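Local structure of PHD finger protein 14 (7D86) at residues A[151-156]-A[183-188]; A[157-162]-A[166-171]; A[76-81]-A[96-101]; A[128-133]-A[139-144]. The protein binds histone H3 through its zinc-finger module, with preference for the unmodified tail, and represses PDGFRA expression in the control of mesenchymal cell proliferation. All coordinates share one frame; numbering follows the deposited sequence.

Contact 1: A[151-156]-A[183-188]. With ZN (zinc ion), chain B.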
loop_
_atom_site.group_PDB
_atom_site.type_symbol
_atom_site.label_atom_id
_atom_site.label_comp_id
_atom_site.label_asym_id
_atom_site.label_seq_id
_atom_site.Cartn_x
_atom_site.Cartn_y
_atom_site.Cartn_z
ATOM N N GLY A 151 -10.979 -8.952 -16.359
ATOM C CA GLY A 151 -11.892 -10.047 -16.624
ATOM C C GLY A 151 -12.123 -10.966 -15.443
ATOM O O GLY A 151 -12.521 -10.520 -14.362
ATOM N N MET A 152 -11.855 -12.255 -15.640
ATOM C CA MET A 152 -11.898 -13.250 -14.577
ATOM C C MET A 152 -10.505 -13.790 -14.266
ATOM O O MET A 152 -10.354 -14.945 -13.862
ATOM C CB MET A 152 -12.846 -14.389 -14.953
ATOM C CG MET A 152 -14.288 -13.949 -15.165
ATOM S SD MET A 152 -15.096 -13.444 -13.628
ATOM C CE MET A 152 -15.420 -11.717 -13.964
ATOM N N CYS A 153 -9.480 -12.962 -14.467
ATOM C CA CYS A 153 -8.105 -13.386 -14.232
ATOM C C CYS A 153 -7.888 -13.733 -12.764
ATOM O O CYS A 153 -8.290 -12.989 -11.865
ATOM C CB CYS A 153 -7.129 -12.288 -14.655
ATOM S SG CYS A 153 -5.380 -12.724 -14.450
ATOM N N ARG A 154 -7.234 -14.868 -12.525
ATOM C CA ARG A 154 -6.933 -15.284 -11.164
ATOM C C ARG A 154 -5.426 -15.362 -10.936
ATOM O O ARG A 154 -4.877 -16.448 -10.747
ATOM C CB ARG A 154 -7.599 -16.632 -10.855
ATOM C CG ARG A 154 -9.128 -16.605 -10.795
ATOM C CD ARG A 154 -9.645 -15.851 -9.576
ATOM N NE ARG A 154 -9.608 -14.405 -9.773
ATOM C CZ ARG A 154 -9.797 -13.509 -8.814
ATOM N NH1 ARG A 154 -9.743 -12.215 -9.105
ATOM N NH2 ARG A 154 -10.045 -13.903 -7.570
ATOM N N SER A 155 -4.755 -14.217 -10.964
ATOM C CA SER A 155 -3.356 -14.105 -10.563
ATOM C C SER A 155 -3.308 -13.431 -9.202
ATOM O O SER A 155 -3.879 -12.354 -9.033
ATOM C CB SER A 155 -2.547 -13.283 -11.568
ATOM O OG SER A 155 -2.436 -13.947 -12.817
ATOM N N PHE A 156 -2.619 -14.051 -8.244
ATOM C CA PHE A 156 -2.614 -13.574 -6.865
ATOM C C PHE A 156 -1.253 -13.012 -6.469
ATOM O O PHE A 156 -0.206 -13.541 -6.859
ATOM C CB PHE A 156 -3.003 -14.692 -5.900
ATOM C CG PHE A 156 -4.375 -15.231 -6.140
ATOM C CD1 PHE A 156 -5.494 -14.469 -5.845
ATOM C CD2 PHE A 156 -4.553 -16.491 -6.678
ATOM C CE1 PHE A 156 -6.777 -14.961 -6.085
ATOM C CE2 PHE A 156 -5.826 -16.984 -6.913
ATOM C CZ PHE A 156 -6.938 -16.214 -6.617
ATOM N N ALA A 183 -6.107 -3.520 -9.335
ATOM C CA ALA A 183 -4.792 -4.034 -9.670
ATOM C C ALA A 183 -4.892 -5.020 -10.825
ATOM O O ALA A 183 -5.843 -5.800 -10.911
ATOM C CB ALA A 183 -4.145 -4.729 -8.475
ATOM N N TYR A 184 -3.875 -5.003 -11.683
ATOM C CA TYR A 184 -3.770 -5.898 -12.830
ATOM C C TYR A 184 -2.466 -6.673 -12.755
ATOM O O TYR A 184 -1.424 -6.120 -12.383
ATOM C CB TYR A 184 -3.801 -5.138 -14.158
ATOM C CG TYR A 184 -5.099 -4.449 -14.511
ATOM C CD1 TYR A 184 -6.328 -5.032 -14.240
ATOM C CD2 TYR A 184 -5.085 -3.211 -15.139
ATOM C CE1 TYR A 184 -7.516 -4.391 -14.583
ATOM C CE2 TYR A 184 -6.248 -2.566 -15.484
ATOM C CZ TYR A 184 -7.462 -3.154 -15.201
ATOM O OH TYR A 184 -8.604 -2.485 -15.540
ATOM N N CYS A 185 -2.507 -7.945 -13.141
ATOM C CA CYS A 185 -1.251 -8.673 -13.233
ATOM C C CYS A 185 -0.408 -8.089 -14.368
ATOM O O CYS A 185 -0.863 -7.235 -15.137
ATOM C CB CYS A 185 -1.506 -10.161 -13.466
ATOM S SG CYS A 185 -2.201 -10.506 -15.105
ATOM N N LYS A 186 0.832 -8.566 -14.484
ATOM C CA LYS A 186 1.723 -8.038 -15.519
ATOM C C LYS A 186 1.158 -8.258 -16.918
ATOM O O LYS A 186 1.366 -7.431 -17.812
ATOM C CB LYS A 186 3.101 -8.684 -15.418
ATOM C CG LYS A 186 3.867 -8.367 -14.141
ATOM C CD LYS A 186 5.234 -9.028 -14.175
ATOM C CE LYS A 186 5.931 -8.932 -12.828
ATOM N NZ LYS A 186 7.256 -9.614 -12.838
ATOM N N GLN A 187 0.450 -9.362 -17.132
ATOM C CA GLN A 187 -0.063 -9.618 -18.475
ATOM C C GLN A 187 -1.158 -8.630 -18.860
ATOM O O GLN A 187 -1.319 -8.320 -20.044
ATOM C CB GLN A 187 -0.581 -11.050 -18.581
ATOM C CG GLN A 187 -0.880 -11.482 -20.003
ATOM C CD GLN A 187 -1.413 -12.899 -20.081
ATOM O OE1 GLN A 187 -1.746 -13.510 -19.064
ATOM N NE2 GLN A 187 -1.498 -13.429 -21.293
ATOM N N HIS A 188 -1.890 -8.098 -17.884
ATOM C CA HIS A 188 -3.061 -7.280 -18.160
ATOM C C HIS A 188 -2.882 -5.807 -17.821
ATOM O O HIS A 188 -3.822 -5.027 -17.999
ATOM C CB HIS A 188 -4.265 -7.854 -17.403
ATOM C CG HIS A 188 -4.652 -9.228 -17.864
ATOM N ND1 HIS A 188 -4.895 -10.267 -16.992
ATOM C CD2 HIS A 188 -4.828 -9.733 -19.109
ATOM C CE1 HIS A 188 -5.205 -11.353 -17.677
ATOM N NE2 HIS A 188 -5.176 -11.055 -18.965
HETATM ZN ZN ZN B . -4.530 -10.646 -14.993
#
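Ser-155 and Cys-185 mark the closest backbone approach of residues 151-156 to 183-188, their CA atoms 6.4 Å apart, and at that spacing the two irregular segments are joined through a zinc ion instead of by direct backbone hydrogen bonds. Cys-153 reaches across from one side: its SG stands anti to the backbone N (chi1 -178°) and binds the metal at 2.3 Å. The other segment supplies two ligands, Cys-185 through SG, also at 2.3 Å, and His-188 through ND1 at 2.1 Å; Cys-148 completes the set. Because ND1 faces the metal, the imidazole presents an edge to its fellow ligand, and the SG of Cys-153 lies near the ring plane, 3.5 Å from CE1 of His-188. The two thiolates stay 3.9 Å apart, SG of Cys-153 to SG of Cys-185, a separation expected of two sulfurs sharing one metal and much too long for a disulfide. Direct packing is slight: CB of Ser-155 rests 3.8 Å from CB of Cys-185, and the segments bury 132 Å² in all. A backbone bond from His-188 N to Cys-185 O closes the short turn that sets both of its ligands on one metal. Behind Cys-153, the NE of Arg-154 folds back above the carbonyl plane to bond Cys-153 O at 2.8 Å. This second zinc site of the PHD-type 2 finger joins the loop between strands 145-147 and 156-158 to the loop that leaves strand 181-183 and leads into helix 191-204.

Contact 2: A[157-162]-A[166-171]. With ZN (zinc ion), chain D.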
loop_
_atom_site.group_PDB
_atom_site.type_symbol
_atom_site.label_atom_id
_atom_site.label_comp_id
_atom_site.label_asym_id
_atom_site.label_seq_id
_atom_site.Cartn_x
_atom_site.Cartn_y
_atom_site.Cartn_z
ATOM N N PHE A 157 -1.281 -11.955 -5.659
ATOM C CA PHE A 157 -0.054 -11.332 -5.181
ATOM C C PHE A 157 -0.354 -10.473 -3.961
ATOM O O PHE A 157 -1.469 -9.979 -3.789
ATOM C CB PHE A 157 0.612 -10.477 -6.271
ATOM C CG PHE A 157 -0.353 -9.912 -7.281
ATOM C CD1 PHE A 157 -1.247 -8.915 -6.928
ATOM C CD2 PHE A 157 -0.346 -10.368 -8.593
ATOM C CE1 PHE A 157 -2.142 -8.394 -7.866
ATOM C CE2 PHE A 157 -1.232 -9.846 -9.533
ATOM C CZ PHE A 157 -2.126 -8.857 -9.165
ATOM N N HIS A 158 0.660 -10.300 -3.114
ATOM C CA HIS A 158 0.544 -9.333 -2.032
ATOM C C HIS A 158 0.391 -7.938 -2.614
ATOM O O HIS A 158 0.894 -7.641 -3.701
ATOM C CB HIS A 158 1.790 -9.360 -1.136
ATOM C CG HIS A 158 1.997 -10.652 -0.420
ATOM N ND1 HIS A 158 3.078 -11.472 -0.663
ATOM C CD2 HIS A 158 1.263 -11.263 0.540
ATOM C CE1 HIS A 158 2.999 -12.535 0.116
ATOM N NE2 HIS A 158 1.908 -12.433 0.855
ATOM N N VAL A 159 -0.279 -7.062 -1.860
ATOM C CA VAL A 159 -0.485 -5.693 -2.326
ATOM C C VAL A 159 0.849 -4.995 -2.549
ATOM O O VAL A 159 1.038 -4.291 -3.545
ATOM C CB VAL A 159 -1.365 -4.909 -1.338
ATOM C CG1 VAL A 159 -1.492 -3.454 -1.793
ATOM C CG2 VAL A 159 -2.733 -5.573 -1.214
ATOM N N THR A 160 1.796 -5.171 -1.621
ATOM C CA THR A 160 3.078 -4.483 -1.742
ATOM C C THR A 160 3.969 -5.110 -2.806
ATOM O O THR A 160 4.796 -4.412 -3.407
ATOM C CB THR A 160 3.797 -4.459 -0.393
ATOM O OG1 THR A 160 3.786 -5.772 0.185
ATOM C CG2 THR A 160 3.096 -3.488 0.556
ATOM N N CYS A 161 3.822 -6.415 -3.046
ATOM C CA CYS A 161 4.534 -7.041 -4.151
ATOM C C CYS A 161 4.021 -6.516 -5.485
ATOM O O CYS A 161 4.809 -6.213 -6.389
ATOM C CB CYS A 161 4.403 -8.565 -4.065
ATOM S SG CYS A 161 5.304 -9.330 -2.661
ATOM N N ALA A 162 2.698 -6.375 -5.612
ATOM C CA ALA A 162 2.136 -5.753 -6.805
ATOM C C ALA A 162 2.555 -4.293 -6.904
ATOM O O ALA A 162 2.828 -3.790 -8.002
ATOM C CB ALA A 162 0.607 -5.882 -6.794
ATOM N N GLY A 166 4.566 -2.140 -10.085
ATOM C CA GLY A 166 3.840 -1.090 -10.776
ATOM C C GLY A 166 2.422 -1.472 -11.154
ATOM O O GLY A 166 1.887 -0.957 -12.142
ATOM N N LEU A 167 1.796 -2.359 -10.392
ATOM C CA LEU A 167 0.530 -2.972 -10.790
ATOM C C LEU A 167 -0.694 -2.382 -10.096
ATOM O O LEU A 167 -1.821 -2.725 -10.466
ATOM C CB LEU A 167 0.583 -4.483 -10.527
ATOM C CG LEU A 167 1.747 -5.211 -11.208
ATOM C CD1 LEU A 167 1.705 -6.689 -10.876
ATOM C CD2 LEU A 167 1.682 -5.002 -12.717
ATOM N N LEU A 168 -0.516 -1.513 -9.103
ATOM C CA LEU A 168 -1.635 -0.944 -8.362
ATOM C C LEU A 168 -2.060 0.365 -9.006
ATOM O O LEU A 168 -1.219 1.214 -9.319
ATOM C CB LEU A 168 -1.267 -0.698 -6.896
ATOM C CG LEU A 168 -0.735 -1.877 -6.086
ATOM C CD1 LEU A 168 -0.482 -1.451 -4.642
ATOM C CD2 LEU A 168 -1.720 -3.051 -6.143
ATOM N N SER A 169 -3.371 0.521 -9.206
ATOM C CA SER A 169 -3.935 1.719 -9.806
ATOM C C SER A 169 -5.051 2.268 -8.931
ATOM O O SER A 169 -5.706 1.534 -8.184
ATOM C CB SER A 169 -4.486 1.441 -11.222
ATOM O OG SER A 169 -3.490 0.909 -12.077
ATOM N N GLU A 170 -5.268 3.572 -9.039
ATOM C CA GLU A 170 -6.429 4.221 -8.444
ATOM C C GLU A 170 -7.147 4.987 -9.543
ATOM O O GLU A 170 -6.540 5.830 -10.206
ATOM C CB GLU A 170 -6.030 5.162 -7.304
ATOM C CG GLU A 170 -7.218 5.874 -6.654
ATOM C CD GLU A 170 -6.802 6.819 -5.533
ATOM O OE1 GLU A 170 -7.694 7.327 -4.823
ATOM O OE2 GLU A 170 -5.586 7.051 -5.360
ATOM N N ALA A 171 -8.429 4.686 -9.744
ATOM C CA ALA A 171 -9.211 5.402 -10.742
ATOM C C ALA A 171 -9.378 6.866 -10.347
ATOM O O ALA A 171 -9.459 7.212 -9.166
ATOM C CB ALA A 171 -10.586 4.745 -10.916
HETATM ZN ZN ZN D . 4.493 -11.447 -2.199
#
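Gly-166 meets the end of the helix that includes Ala-162; its positive phi (77°) suits a residue without a side chain and belongs to a Schellman motif that ends the helix. Leu-167 follows, and its backbone N donates to Ala-162 O at 3.0 Å with an N-H...O angle of 159°, while its CB lies 4.0 Å from the CB of Ala-162. Leu-168, where strand 168-170 begins, then lays its fork against two residues of one helical turn. CG sits anti to its own carbonyl carbon (chi1 -55°); CD1 comes 3.4 Å from Val-159 O and 3.6 Å from CG1 of Val-159, whose side chain it crosses at about a right angle, and CD2 sits 3.7 Å from CB of Ala-162. An alanine here would remove both methyls and is likely to leave a gap beside Val-159 CG1 and Ala-162 CB, although Leu-167 CB would still rest against Ala-162. On the far side of the helix, His-158 ND1, from the N-cap position, and Cys-161 SG bind zinc at 2.1 and 2.3 Å, with Cys-131 and Cys-134 completing one of the two zinc centres that define a PHD finger.

Contact 3: A[76-81]-A[96-101]; sequences ELCPSQ and VVCALY. With ZN (zinc ion), chain C.
Cys-78 and Cys-98 reach one zinc ion by different torsions: SG of Cys-78 stands between its backbone N and carbonyl carbon (chi1 82°), whereas SG of Cys-98 lies anti to its carbonyl carbon (chi1 -73°), which turns the sulfur off helix 96-101 and onto the metal. Both bonds to the metal measure 2.3 Å. The sulfurs themselves are 3.8 Å apart, SG of Cys-78 to SG of Cys-98, close enough to share the ion, with the metal as the link between loop and helix. Beside this bridge, the CD1 methyl of Leu-77 touches the CB of Cys-98 at 3.9 Å, covering the ligand's methylene with hydrocarbon. All three touching residues are buried, although the direct interface is small, 140 Å² summed over both segments. Within the loop, Ser-80 N gives a weak hydrogen bond to SG of Cys-78, 3.5 Å away, of the kind that often accompanies zinc-bound cysteines. Cys-75 and His-95 complete the coordination, making this the metal centre of the C2HC pre-PHD finger, with Cys-75 and Cys-78 forming its CxxC pair. Three cysteine sulfurs on a divalent ion would probably leave the site with net negative charge, which the weak N-H donor at Cys-78 is likely to temper slightly.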
loop_
_atom_site.group_PDB
_atom_site.type_symbol
_atom_site.label_atom_id
_atom_site.label_comp_id
_atom_site.label_asym_id
_atom_site.label_seq_id
_atom_site.Cartn_x
_atom_site.Cartn_y
_atom_site.Cartn_z
ATOM N N GLU A 76 0.449 -7.111 8.984
ATOM C CA GLU A 76 -0.333 -8.326 9.164
ATOM C C GLU A 76 -0.711 -8.973 7.839
ATOM O O GLU A 76 -1.112 -10.143 7.826
ATOM C CB GLU A 76 -1.605 -8.024 9.959
ATOM C CG GLU A 76 -1.336 -7.571 11.398
ATOM C CD GLU A 76 -0.578 -8.615 12.193
ATOM O OE1 GLU A 76 -1.023 -9.785 12.225
ATOM O OE2 GLU A 76 0.467 -8.270 12.785
ATOM N N LEU A 77 -0.588 -8.248 6.730
ATOM C CA LEU A 77 -1.179 -8.677 5.471
ATOM C C LEU A 77 -0.165 -8.951 4.375
ATOM O O LEU A 77 -0.567 -9.374 3.284
ATOM C CB LEU A 77 -2.177 -7.623 4.967
ATOM C CG LEU A 77 -3.285 -7.169 5.917
ATOM C CD1 LEU A 77 -4.050 -6.016 5.272
ATOM C CD2 LEU A 77 -4.237 -8.318 6.264
ATOM N N CYS A 78 1.121 -8.721 4.617
ATOM C CA CYS A 78 2.135 -8.876 3.585
ATOM C C CYS A 78 3.501 -8.956 4.254
ATOM O O CYS A 78 3.643 -8.573 5.426
ATOM C CB CYS A 78 2.098 -7.706 2.583
ATOM S SG CYS A 78 3.001 -6.258 3.189
ATOM N N PRO A 79 4.522 -9.451 3.551
ATOM C CA PRO A 79 5.847 -9.599 4.165
ATOM C C PRO A 79 6.746 -8.375 4.091
ATOM O O PRO A 79 7.828 -8.393 4.697
ATOM C CB PRO A 79 6.462 -10.759 3.368
ATOM C CG PRO A 79 5.853 -10.634 2.014
ATOM C CD PRO A 79 4.429 -10.165 2.258
ATOM N N SER A 80 6.341 -7.321 3.392
ATOM C CA SER A 80 7.190 -6.146 3.250
ATOM C C SER A 80 7.303 -5.391 4.565
ATOM O O SER A 80 6.316 -5.201 5.278
ATOM C CB SER A 80 6.633 -5.217 2.176
ATOM O OG SER A 80 7.323 -3.980 2.178
ATOM N N GLN A 81 8.517 -4.948 4.884
ATOM C CA GLN A 81 8.720 -4.058 6.018
ATOM C C GLN A 81 9.024 -2.632 5.588
ATOM O O GLN A 81 9.284 -1.780 6.440
ATOM C CB GLN A 81 9.826 -4.600 6.925
ATOM C CG GLN A 81 9.410 -5.884 7.628
ATOM C CD GLN A 81 10.509 -6.481 8.476
ATOM O OE1 GLN A 81 11.630 -5.973 8.512
ATOM N NE2 GLN A 81 10.193 -7.571 9.168
ATOM N N VAL A 96 -0.710 1.176 4.912
ATOM C CA VAL A 96 -1.805 1.942 4.327
ATOM C C VAL A 96 -2.194 1.349 2.976
ATOM O O VAL A 96 -3.381 1.183 2.671
ATOM C CB VAL A 96 -1.418 3.428 4.203
ATOM C CG1 VAL A 96 -2.406 4.157 3.311
ATOM C CG2 VAL A 96 -1.331 4.082 5.584
ATOM N N VAL A 97 -1.206 0.996 2.156
ATOM C CA VAL A 97 -1.533 0.499 0.818
ATOM C C VAL A 97 -2.238 -0.852 0.902
ATOM O O VAL A 97 -3.188 -1.117 0.156
ATOM C CB VAL A 97 -0.267 0.452 -0.066
ATOM C CG1 VAL A 97 0.654 -0.690 0.324
ATOM C CG2 VAL A 97 -0.652 0.363 -1.528
ATOM N N CYS A 98 -1.832 -1.712 1.839
ATOM C CA CYS A 98 -2.526 -2.994 1.969
ATOM C C CYS A 98 -3.970 -2.784 2.407
ATOM O O CYS A 98 -4.879 -3.505 1.963
ATOM C CB CYS A 98 -1.782 -3.909 2.946
ATOM S SG CYS A 98 -0.225 -4.576 2.275
ATOM N N ALA A 99 -4.208 -1.769 3.238
ATOM C CA ALA A 99 -5.571 -1.485 3.669
ATOM C C ALA A 99 -6.434 -0.995 2.514
ATOM O O ALA A 99 -7.644 -1.241 2.503
ATOM C CB ALA A 99 -5.563 -0.459 4.805
ATOM N N LEU A 100 -5.838 -0.326 1.526
ATOM C CA LEU A 100 -6.626 0.188 0.407
ATOM C C LEU A 100 -7.057 -0.911 -0.549
ATOM O O LEU A 100 -8.064 -0.757 -1.251
ATOM C CB LEU A 100 -5.832 1.239 -0.366
ATOM C CG LEU A 100 -5.413 2.444 0.478
ATOM C CD1 LEU A 100 -4.554 3.402 -0.337
ATOM C CD2 LEU A 100 -6.662 3.137 1.015
ATOM N N TYR A 101 -6.312 -2.012 -0.617
ATOM C CA TYR A 101 -6.542 -2.973 -1.685
ATOM C C TYR A 101 -7.077 -4.314 -1.219
ATOM O O TYR A 101 -7.693 -5.017 -2.020
ATOM C CB TYR A 101 -5.251 -3.194 -2.495
ATOM C CG TYR A 101 -4.942 -2.044 -3.413
ATOM C CD1 TYR A 101 -4.247 -0.928 -2.950
ATOM C CD2 TYR A 101 -5.360 -2.055 -4.744
ATOM C CE1 TYR A 101 -3.972 0.140 -3.781
ATOM C CE2 TYR A 101 -5.077 -0.988 -5.587
ATOM C CZ TYR A 101 -4.386 0.105 -5.097
ATOM O OH TYR A 101 -4.110 1.176 -5.907
HETATM ZN ZN ZN C . 1.379 -4.882 3.954
#

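Contact 4: A[128-133]-A[139-144]; sequences AKECSL and FARTGV. With ZN (zinc ion), chain D.
Cys-131 N donates to Ala-140 O in a short, nearly straight hydrogen bond, 2.7 Å with an N-H...O angle of 173°. The second polar link lies farther out: OE1 of Glu-130 forms a salt bridge with NH1 of Arg-141 at 3.0 Å. It is not an end-on, coplanar pairing. OE1 comes over one face of the guanidinium, the carboxylate and guanidinium planes are 48° apart, and CB of Glu-130 lies above the centre of the same group. The Arg-141 chain, extended from CG to NE, carries the guanidinium back across Glu-130, whose own CG is anti to the backbone N (chi1 174°). A water bridges the segments, 2.6 Å from Lys-129 O and 2.9 Å from Gly-143 O; it has more acceptors in reach than protons, which leaves open which of them it serves. Within residues 139-144 a type I turn runs from Phe-139 to Thr-142; Phe-139 O accepts hydrogen bonds from both N and OG1 of Thr-142, the hydroxyl arriving at 2.8 Å in the carbonyl plane, on a lone pair. Packing centres on Ala-140, whose buried CB touches CG of Glu-130 at 3.7 Å. Next to it, Cys-131 SG binds zinc at 2.4 Å and accepts a bond from Leu-133 N at 3.3 Å. The contact thus closes the zinc-binding loop at the start of the PHD-type 2 finger: it follows helix 120-123 and leads into strand 145-147, while Ser-132 hydrogen-bonds Phe-156 at the beginning of strand 156-158.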
loop_
_atom_site.group_PDB
_atom_site.type_symbol
_atom_site.label_atom_id
_atom_site.label_comp_id
_atom_site.label_asym_id
_atom_site.label_seq_id
_atom_site.Cartn_x
_atom_site.Cartn_y
_atom_site.Cartn_z
ATOM N N ALA A 128 -4.049 -18.021 2.743
ATOM C CA ALA A 128 -4.921 -18.825 1.889
ATOM C C ALA A 128 -4.367 -18.992 0.478
ATOM O O ALA A 128 -4.593 -20.031 -0.155
ATOM C CB ALA A 128 -6.315 -18.202 1.823
ATOM N N LYS A 129 -3.664 -17.990 -0.040
ATOM C CA LYS A 129 -3.153 -17.999 -1.402
ATOM C C LYS A 129 -1.635 -17.873 -1.391
ATOM O O LYS A 129 -1.032 -17.462 -0.396
ATOM C CB LYS A 129 -3.758 -16.853 -2.230
ATOM C CG LYS A 129 -5.256 -16.971 -2.454
ATOM C CD LYS A 129 -5.557 -18.071 -3.457
ATOM C CE LYS A 129 -6.982 -18.590 -3.312
ATOM N NZ LYS A 129 -7.985 -17.490 -3.286
ATOM N N GLU A 130 -1.017 -18.233 -2.511
ATOM C CA GLU A 130 0.417 -18.047 -2.690
ATOM C C GLU A 130 0.654 -16.847 -3.592
ATOM O O GLU A 130 0.075 -16.752 -4.679
ATOM C CB GLU A 130 1.084 -19.291 -3.278
ATOM C CG GLU A 130 2.551 -19.071 -3.615
ATOM C CD GLU A 130 3.283 -20.352 -3.967
ATOM O OE1 GLU A 130 2.615 -21.373 -4.231
ATOM O OE2 GLU A 130 4.533 -20.337 -3.976
ATOM N N CYS A 131 1.493 -15.928 -3.130
ATOM C CA CYS A 131 1.822 -14.752 -3.917
ATOM C C CYS A 131 2.739 -15.139 -5.067
ATOM O O CYS A 131 3.800 -15.732 -4.856
ATOM C CB CYS A 131 2.486 -13.690 -3.043
ATOM S SG CYS A 131 3.145 -12.284 -3.966
ATOM N N SER A 132 2.333 -14.799 -6.288
ATOM C CA SER A 132 3.126 -15.146 -7.458
ATOM C C SER A 132 4.266 -14.174 -7.717
ATOM O O SER A 132 5.087 -14.429 -8.606
ATOM C CB SER A 132 2.225 -15.204 -8.696
ATOM O OG SER A 132 1.599 -13.946 -8.909
ATOM N N LEU A 133 4.341 -13.071 -6.972
ATOM C CA LEU A 133 5.350 -12.047 -7.209
ATOM C C LEU A 133 6.408 -11.952 -6.117
ATOM O O LEU A 133 7.251 -11.053 -6.182
ATOM C CB LEU A 133 4.672 -10.684 -7.369
ATOM C CG LEU A 133 3.754 -10.569 -8.579
ATOM C CD1 LEU A 133 3.061 -9.218 -8.574
ATOM C CD2 LEU A 133 4.572 -10.761 -9.839
ATOM N N PHE A 139 8.061 -16.339 2.056
ATOM C CA PHE A 139 6.934 -15.518 2.477
ATOM C C PHE A 139 5.775 -15.528 1.483
ATOM O O PHE A 139 4.784 -14.820 1.700
ATOM C CB PHE A 139 7.412 -14.089 2.729
ATOM C CG PHE A 139 8.556 -14.006 3.709
ATOM C CD1 PHE A 139 8.341 -14.223 5.055
ATOM C CD2 PHE A 139 9.839 -13.720 3.279
ATOM C CE1 PHE A 139 9.386 -14.154 5.963
ATOM C CE2 PHE A 139 10.893 -13.647 4.183
ATOM C CZ PHE A 139 10.663 -13.864 5.524
ATOM N N ALA A 140 5.860 -16.337 0.424
ATOM C CA ALA A 140 4.824 -16.325 -0.607
ATOM C C ALA A 140 3.451 -16.683 -0.052
ATOM O O ALA A 140 2.430 -16.258 -0.608
ATOM C CB ALA A 140 5.191 -17.285 -1.738
ATOM N N ARG A 141 3.396 -17.457 1.033
ATOM C CA ARG A 141 2.124 -17.884 1.607
ATOM C C ARG A 141 1.817 -17.184 2.924
ATOM O O ARG A 141 1.126 -17.735 3.778
ATOM C CB ARG A 141 2.093 -19.400 1.797
ATOM C CG ARG A 141 1.686 -20.163 0.554
ATOM C CD ARG A 141 1.648 -21.660 0.811
ATOM N NE ARG A 141 1.208 -22.405 -0.364
ATOM C CZ ARG A 141 2.004 -22.756 -1.370
ATOM N NH1 ARG A 141 1.516 -23.435 -2.401
ATOM N NH2 ARG A 141 3.290 -22.426 -1.349
ATOM N N THR A 142 2.320 -15.974 3.109
ATOM C CA THR A 142 2.006 -15.202 4.299
ATOM C C THR A 142 0.992 -14.122 3.959
ATOM O O THR A 142 0.842 -13.719 2.805
ATOM C CB THR A 142 3.260 -14.549 4.894
ATOM O OG1 THR A 142 3.741 -13.550 3.990
ATOM C CG2 THR A 142 4.355 -15.584 5.151
ATOM N N GLY A 143 0.310 -13.639 4.990
ATOM C CA GLY A 143 -0.564 -12.512 4.810
ATOM C C GLY A 143 -1.696 -12.832 3.856
ATOM O O GLY A 143 -2.127 -13.980 3.708
ATOM N N VAL A 144 -2.173 -11.790 3.189
ATOM C CA VAL A 144 -3.364 -11.863 2.358
ATOM C C VAL A 144 -2.999 -11.378 0.963
ATOM O O VAL A 144 -2.382 -10.318 0.811
ATOM C CB VAL A 144 -4.519 -11.034 2.954
ATOM C CG1 VAL A 144 -5.721 -11.021 2.012
ATOM C CG2 VAL A 144 -4.935 -11.602 4.301
HETATM ZN ZN ZN D . 4.493 -11.447 -2.199
HETATM O O HOH W 1 -1.662 -15.667 1.402
#

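Overall arrangement
Contacts 2 and 4 share one zinc ion, to which contact 4 brings Cys-131 and contact 2 brings His-158 and Cys-161; His-158 NE2 also approaches Thr-142 O at 2.6 Å, a probable hydrogen bond that would fix the ring from its far side. Contact 1 holds the finger's other zinc, its centre about 11 Å from that of contact 2, and the two meet where Tyr-184 O packs against Leu-167 CB. Contact 3 belongs to the preceding C2HC finger, yet its centre is about 10 Å from that of contact 2. A probable hydrogen bond from Tyr-101 OH to Ser-169 O (2.8 Å) and another between Leu-77 O and Val-144 N (2.9 Å) unite the two fingers in one module.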